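Local coordinates for protein walker-Type ATPase (Pyrococcus abyssi, PDB 2QEN) that probably binds ATP through a P-loop (Walker A) ATPase domain, captured here with ADP and magnesium, its cellular role being unknown, at residues F51-P56 against Q92-I97; L99-L104 against N121-E126. The protein carries 1 engineered substitution. One frame throughout, in Å; residues are numbered along the deposited sequence.

Contact 1. Residues F51-P56 against Q92-I97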
loop_
_atom_site.group_PDB
_atom_site.type_symbol
_atom_site.label_atom_id
_atom_site.label_comp_id
_atom_site.label_asym_id
_atom_site.label_seq_id
_atom_site.Cartn_x
_atom_site.Cartn_y
_atom_site.Cartn_z
ATOM N N PHE A 51 5.808 -12.765 -1.951
ATOM C CA PHE A 51 5.844 -13.068 -3.386
ATOM C C PHE A 51 7.265 -12.962 -3.955
ATOM O O PHE A 51 7.701 -13.831 -4.710
ATOM C CB PHE A 51 4.918 -12.083 -4.114
ATOM C CG PHE A 51 4.611 -12.446 -5.541
ATOM C CD1 PHE A 51 3.650 -13.402 -5.837
ATOM C CD2 PHE A 51 5.249 -11.780 -6.596
ATOM C CE1 PHE A 51 3.336 -13.703 -7.139
ATOM C CE2 PHE A 51 4.944 -12.082 -7.912
ATOM C CZ PHE A 51 3.988 -13.052 -8.190
ATOM N N LEU A 52 7.981 -11.897 -3.592
ATOM C CA LEU A 52 9.359 -11.701 -4.060
ATOM C C LEU A 52 10.358 -12.612 -3.351
ATOM O O LEU A 52 11.450 -12.831 -3.869
ATOM C CB LEU A 52 9.807 -10.235 -3.936
ATOM C CG LEU A 52 9.049 -9.213 -4.790
ATOM C CD1 LEU A 52 9.380 -7.779 -4.344
ATOM C CD2 LEU A 52 9.353 -9.416 -6.266
ATOM N N ASN A 53 9.985 -13.136 -2.178
ATOM C CA ASN A 53 10.845 -14.068 -1.433
ATOM C C ASN A 53 11.198 -15.290 -2.283
ATOM O O ASN A 53 12.297 -15.829 -2.185
ATOM C CB ASN A 53 10.176 -14.500 -0.119
ATOM C CG ASN A 53 11.123 -15.265 0.811
ATOM O OD1 ASN A 53 12.244 -14.822 1.090
ATOM N ND2 ASN A 53 10.659 -16.414 1.318
ATOM N N GLU A 54 10.260 -15.705 -3.130
ATOM C CA GLU A 54 10.441 -16.890 -3.971
ATOM C C GLU A 54 10.808 -16.557 -5.417
ATOM O O GLU A 54 11.265 -17.428 -6.159
ATOM C CB GLU A 54 9.180 -17.767 -3.921
ATOM C CG GLU A 54 9.071 -18.581 -2.626
ATOM C CD GLU A 54 7.695 -19.201 -2.416
ATOM O OE1 GLU A 54 7.337 -20.137 -3.164
ATOM O OE2 GLU A 54 6.978 -18.755 -1.500
ATOM N N ARG A 55 10.618 -15.297 -5.798
ATOM C CA ARG A 55 10.798 -14.839 -7.170
ATOM C C ARG A 55 11.789 -13.678 -7.231
ATOM O O ARG A 55 11.616 -12.700 -6.494
ATOM C CB ARG A 55 9.450 -14.383 -7.751
ATOM C CG ARG A 55 8.436 -15.505 -7.958
ATOM C CD ARG A 55 7.041 -14.948 -7.976
ATOM N NE ARG A 55 6.013 -15.958 -7.730
ATOM C CZ ARG A 55 5.631 -16.391 -6.521
ATOM N NH1 ARG A 55 6.212 -15.942 -5.413
ATOM N NH2 ARG A 55 4.665 -17.305 -6.417
ATOM N N PRO A 56 12.806 -13.763 -8.123
ATOM C CA PRO A 56 13.828 -12.712 -8.252
ATOM C C PRO A 56 13.197 -11.358 -8.563
ATOM O O PRO A 56 12.448 -11.205 -9.550
ATOM C CB PRO A 56 14.689 -13.175 -9.439
ATOM C CG PRO A 56 14.404 -14.596 -9.605
ATOM C CD PRO A 56 13.029 -14.867 -9.081
ATOM N N GLN A 92 22.865 -13.683 -6.391
ATOM C CA GLN A 92 23.441 -14.655 -7.306
ATOM C C GLN A 92 23.567 -16.044 -6.681
ATOM O O GLN A 92 23.442 -17.048 -7.375
ATOM C CB GLN A 92 24.824 -14.187 -7.762
ATOM C CG GLN A 92 24.798 -12.982 -8.683
ATOM C CD GLN A 92 26.186 -12.450 -9.004
ATOM O OE1 GLN A 92 27.006 -12.225 -8.109
ATOM N NE2 GLN A 92 26.448 -12.226 -10.283
ATOM N N SER A 93 23.840 -16.103 -5.380
ATOM C CA SER A 93 23.921 -17.382 -4.680
ATOM C C SER A 93 22.527 -17.999 -4.511
ATOM O O SER A 93 22.361 -19.204 -4.688
ATOM C CB SER A 93 24.627 -17.219 -3.328
ATOM O OG SER A 93 24.472 -18.370 -2.513
ATOM N N LYS A 94 21.540 -17.164 -4.180
ATOM C CA LYS A 94 20.164 -17.613 -3.956
ATOM C C LYS A 94 19.485 -18.086 -5.242
ATOM O O LYS A 94 18.843 -19.135 -5.269
ATOM C CB LYS A 94 19.327 -16.499 -3.310
ATOM C CG LYS A 94 17.948 -16.950 -2.824
ATOM C CD LYS A 94 17.066 -15.770 -2.472
ATOM C CE LYS A 94 15.925 -16.175 -1.540
ATOM N NZ LYS A 94 15.038 -15.008 -1.193
ATOM N N PHE A 95 19.625 -17.295 -6.303
ATOM C CA PHE A 95 18.953 -17.587 -7.560
ATOM C C PHE A 95 19.880 -18.204 -8.595
ATOM O O PHE A 95 19.466 -18.465 -9.715
ATOM C CB PHE A 95 18.243 -16.341 -8.094
ATOM C CG PHE A 95 17.153 -15.851 -7.192
ATOM C CD1 PHE A 95 15.996 -16.615 -6.998
ATOM C CD2 PHE A 95 17.282 -14.644 -6.514
ATOM C CE1 PHE A 95 14.983 -16.175 -6.145
ATOM C CE2 PHE A 95 16.268 -14.188 -5.665
ATOM C CZ PHE A 95 15.117 -14.956 -5.481
ATOM N N LYS A 96 21.129 -18.452 -8.200
ATOM C CA LYS A 96 22.120 -19.112 -9.055
ATOM C C LYS A 96 22.297 -18.380 -10.380
ATOM O O LYS A 96 22.054 -18.939 -11.448
ATOM C CB LYS A 96 21.772 -20.594 -9.257
ATOM C CG LYS A 96 21.707 -21.396 -7.959
ATOM C CD LYS A 96 23.086 -21.830 -7.463
ATOM C CE LYS A 96 23.008 -22.313 -6.016
ATOM N NZ LYS A 96 24.153 -23.192 -5.611
ATOM N N ILE A 97 22.709 -17.117 -10.284
ATOM C CA ILE A 97 22.932 -16.240 -11.440
ATOM C C ILE A 97 24.428 -16.078 -11.720
ATOM O O ILE A 97 25.211 -15.805 -10.808
ATOM C CB ILE A 97 22.320 -14.831 -11.209
ATOM C CG1 ILE A 97 20.804 -14.923 -11.020
ATOM C CG2 ILE A 97 22.653 -13.896 -12.371
ATOM C CD1 ILE A 97 20.190 -13.768 -10.227
HETATM O O HOH W 1 14.635 -12.748 -2.610
#

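Contact 2. Residues L99-L104 against N121-E126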
loop_
_atom_site.group_PDB
_atom_site.type_symbol
_atom_site.label_atom_id
_atom_site.label_comp_id
_atom_site.label_asym_id
_atom_site.label_seq_id
_atom_site.Cartn_x
_atom_site.Cartn_y
_atom_site.Cartn_z
ATOM N N LEU A 99 25.518 -13.965 -14.475
ATOM C CA LEU A 99 25.602 -12.546 -14.878
ATOM C C LEU A 99 25.984 -11.589 -13.751
ATOM O O LEU A 99 25.527 -11.739 -12.618
ATOM C CB LEU A 99 24.265 -12.068 -15.454
ATOM C CG LEU A 99 23.982 -12.004 -16.957
ATOM C CD1 LEU A 99 22.886 -10.973 -17.171
ATOM C CD2 LEU A 99 25.215 -11.647 -17.796
ATOM N N ASN A 100 26.816 -10.607 -14.079
ATOM C CA ASN A 100 27.122 -9.498 -13.185
ATOM C C ASN A 100 26.398 -8.237 -13.652
ATOM O O ASN A 100 26.075 -8.094 -14.837
ATOM C CB ASN A 100 28.629 -9.235 -13.131
ATOM C CG ASN A 100 29.397 -10.311 -12.365
ATOM O OD1 ASN A 100 28.955 -10.790 -11.315
ATOM N ND2 ASN A 100 30.568 -10.679 -12.881
ATOM N N LEU A 101 26.142 -7.328 -12.717
ATOM C CA LEU A 101 25.509 -6.063 -13.040
ATOM C C LEU A 101 26.527 -4.935 -13.034
ATOM O O LEU A 101 27.127 -4.640 -11.991
ATOM C CB LEU A 101 24.363 -5.757 -12.065
ATOM C CG LEU A 101 23.048 -6.537 -12.197
ATOM C CD1 LEU A 101 22.143 -6.248 -11.002
ATOM C CD2 LEU A 101 22.335 -6.192 -13.505
ATOM N N LYS A 102 26.712 -4.318 -14.204
ATOM C CA LYS A 102 27.626 -3.188 -14.371
ATOM C C LYS A 102 27.241 -1.974 -13.513
ATOM O O LYS A 102 28.112 -1.336 -12.914
ATOM C CB LYS A 102 27.721 -2.790 -15.853
ATOM C CG LYS A 102 28.630 -1.590 -16.137
ATOM C CD LYS A 102 29.279 -1.643 -17.517
ATOM C CE LYS A 102 30.285 -0.505 -17.672
ATOM N NZ LYS A 102 31.306 -0.753 -18.742
ATOM N N PHE A 103 25.944 -1.673 -13.433
ATOM C CA PHE A 103 25.510 -0.415 -12.824
ATOM C C PHE A 103 25.836 -0.304 -11.327
ATOM O O PHE A 103 25.818 0.782 -10.762
ATOM C CB PHE A 103 24.039 -0.076 -13.164
ATOM C CG PHE A 103 23.018 -0.760 -12.288
ATOM C CD1 PHE A 103 22.604 -0.176 -11.089
ATOM C CD2 PHE A 103 22.457 -1.973 -12.671
ATOM C CE1 PHE A 103 21.651 -0.802 -10.267
ATOM C CE2 PHE A 103 21.503 -2.608 -11.863
ATOM C CZ PHE A 103 21.103 -2.019 -10.655
ATOM N N LEU A 104 26.171 -1.431 -10.710
ATOM C CA LEU A 104 26.506 -1.464 -9.285
ATOM C C LEU A 104 27.878 -0.879 -8.970
ATOM O O LEU A 104 28.104 -0.414 -7.851
ATOM C CB LEU A 104 26.410 -2.888 -8.726
ATOM C CG LEU A 104 25.037 -3.558 -8.716
ATOM C CD1 LEU A 104 25.159 -4.905 -8.022
ATOM C CD2 LEU A 104 23.996 -2.687 -8.024
ATOM N N ASN A 121 16.716 -6.297 -17.163
ATOM C CA ASN A 121 16.080 -7.119 -18.190
ATOM C C ASN A 121 17.022 -8.218 -18.730
ATOM O O ASN A 121 16.577 -9.337 -18.989
ATOM C CB ASN A 121 15.561 -6.244 -19.341
ATOM C CG ASN A 121 14.780 -7.046 -20.379
ATOM O OD1 ASN A 121 13.651 -7.463 -20.131
ATOM N ND2 ASN A 121 15.379 -7.264 -21.546
ATOM N N ASP A 122 18.306 -7.885 -18.907
ATOM C CA ASP A 122 19.358 -8.867 -19.274
ATOM C C ASP A 122 19.444 -9.975 -18.225
ATOM O O ASP A 122 19.636 -11.147 -18.548
ATOM C CB ASP A 122 20.737 -8.193 -19.374
ATOM C CG ASP A 122 20.874 -7.273 -20.577
ATOM O OD1 ASP A 122 19.982 -7.275 -21.461
ATOM O OD2 ASP A 122 21.889 -6.541 -20.642
ATOM N N LEU A 123 19.294 -9.583 -16.959
ATOM C CA LEU A 123 19.278 -10.523 -15.850
ATOM C C LEU A 123 18.007 -11.394 -15.919
ATOM O O LEU A 123 18.062 -12.619 -15.713
ATOM C CB LEU A 123 19.393 -9.749 -14.531
ATOM C CG LEU A 123 19.353 -10.422 -13.157
ATOM C CD1 LEU A 123 20.384 -11.535 -13.081
ATOM C CD2 LEU A 123 19.599 -9.378 -12.059
ATOM N N GLY A 124 16.885 -10.749 -16.258
ATOM C CA GLY A 124 15.615 -11.424 -16.491
ATOM C C GLY A 124 15.690 -12.489 -17.569
ATOM O O GLY A 124 15.039 -13.529 -17.466
ATOM N N GLU A 125 16.487 -12.224 -18.604
ATOM C CA GLU A 125 16.686 -13.154 -19.717
ATOM C C GLU A 125 17.270 -14.480 -19.275
ATOM O O GLU A 125 16.932 -15.521 -19.837
ATOM C CB GLU A 125 17.605 -12.547 -20.777
ATOM C CG GLU A 125 16.876 -11.764 -21.838
ATOM C CD GLU A 125 17.811 -11.017 -22.781
ATOM O OE1 GLU A 125 18.976 -11.443 -22.976
ATOM O OE2 GLU A 125 17.361 -9.994 -23.334
ATOM N N GLU A 126 18.168 -14.433 -18.296
ATOM C CA GLU A 126 18.770 -15.639 -17.765
ATOM C C GLU A 126 17.796 -16.374 -16.846
ATOM O O GLU A 126 17.649 -17.602 -16.940
ATOM C CB GLU A 126 20.070 -15.330 -17.025
ATOM C CG GLU A 126 20.711 -16.587 -16.455
ATOM C CD GLU A 126 22.086 -16.370 -15.859
ATOM O OE1 GLU A 126 22.672 -15.279 -16.059
ATOM O OE2 GLU A 126 22.584 -17.306 -15.195
#

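Contact 1. Residues F51-P56 against Q92-I97
A surface contact of the P-loop ATPase domain joins Pro-56 and Phe-95, where the ends of helices 44-54 and 88-95 meet beside the edge strand 57-61 of the parallel sheet. The pyrrolidine lies over one face of the phenyl ring in a CH-pi contact, with Pro-56 CG 3.8 Å from the centroid of the Phe-95 ring and 16° off its normal. The other face carries Lys-94 CG, so the ring is sandwiched between a proline and the aliphatic part of its own neighbour. With CG anti to its carbonyl carbon (chi1 -63°), Phe-95 projects its ring toward the C-terminal end of helix 44-54, where Glu-54 O lies 3.9 Å from Phe-95 CE1, near the ring plane. Replacing the ring by an alanine's methyl would probably leave Pro-56 CG without its aromatic face and open a gap between the helix ends. Lys-94, extended, delivers NZ to Asn-53 O, 3.0 Å away and on a carbonyl lone pair; a water 2.7 Å from Lys-94 NZ links it weakly to Leu-52 O. Carbonyls near a helix C-terminus tend to lack in-helix amide partners, and the partial negative charge expected there would probably suit a lysine ammonium.

Contact 2. Residues L99-L104 against N121-E126
Leu-99 and Leu-101 reach from the loop that connects helices 88-95 and 113-127 of the P-loop ATPase domain, and both pack against helix 113-127. The two leucines use different parts of that helix. Leu-99 sets its CD1 methyl against the backbone, 3.5 Å from Asp-122 O, while the Asp-122 CB flanks the same methyl at 4.1 Å; an apolar methyl fits there, where Asp-122 O takes a weak in-helix bond from Glu-125 N. Leu-101 instead meets a side chain: it and Leu-123 lie roughly perpendicular, methyl to methyl, with Leu-101 CD1 4.2 Å from Leu-123 CD2. Both are buried, and Phe-88 of helix 88-95 touches both, so the leucines belong to a small apolar cluster between loop and helices. The side chains of Glu-126 and Leu-99 lie antiparallel, side by side. With CG anti to the backbone N (chi1 180°) and an extended chain, Glu-126 carries its carboxylate back along the start of the loop, where OE2 is hydrogen-bonded to Ser-98 OG. The other oxygen, Glu-126 OE1, makes no hydrogen bond to Leu-99 but rests against it, 3.6 Å from Leu-99 CB and 3.5 Å from Leu-99 N.

How the contacts relate
Contacts 1 and 2 follow one another along the chain, the first closing before the second opens, and their centres lie 13 Å apart on the same side of the chain's centre. Helix 88-95 supplies one half of contact 1, and the loop leaving it supplies one half of contact 2, which closes on helix 113-127. Gln-92 joins the two, its NE2 2.6 Å from Leu-99 O and near Asn-100 OD1, both probable hydrogen bonds, while Ile-97 packs on Leu-123. Leu-127, on helix 113-127, also touches Pro-56 and Phe-95. The helical connection between the neighbouring parallel strands 57-61 and 130-135 is thus packed against the end of helix 44-54, which starts at the P-loop lysine; contact 2 lies away from the nucleotide site.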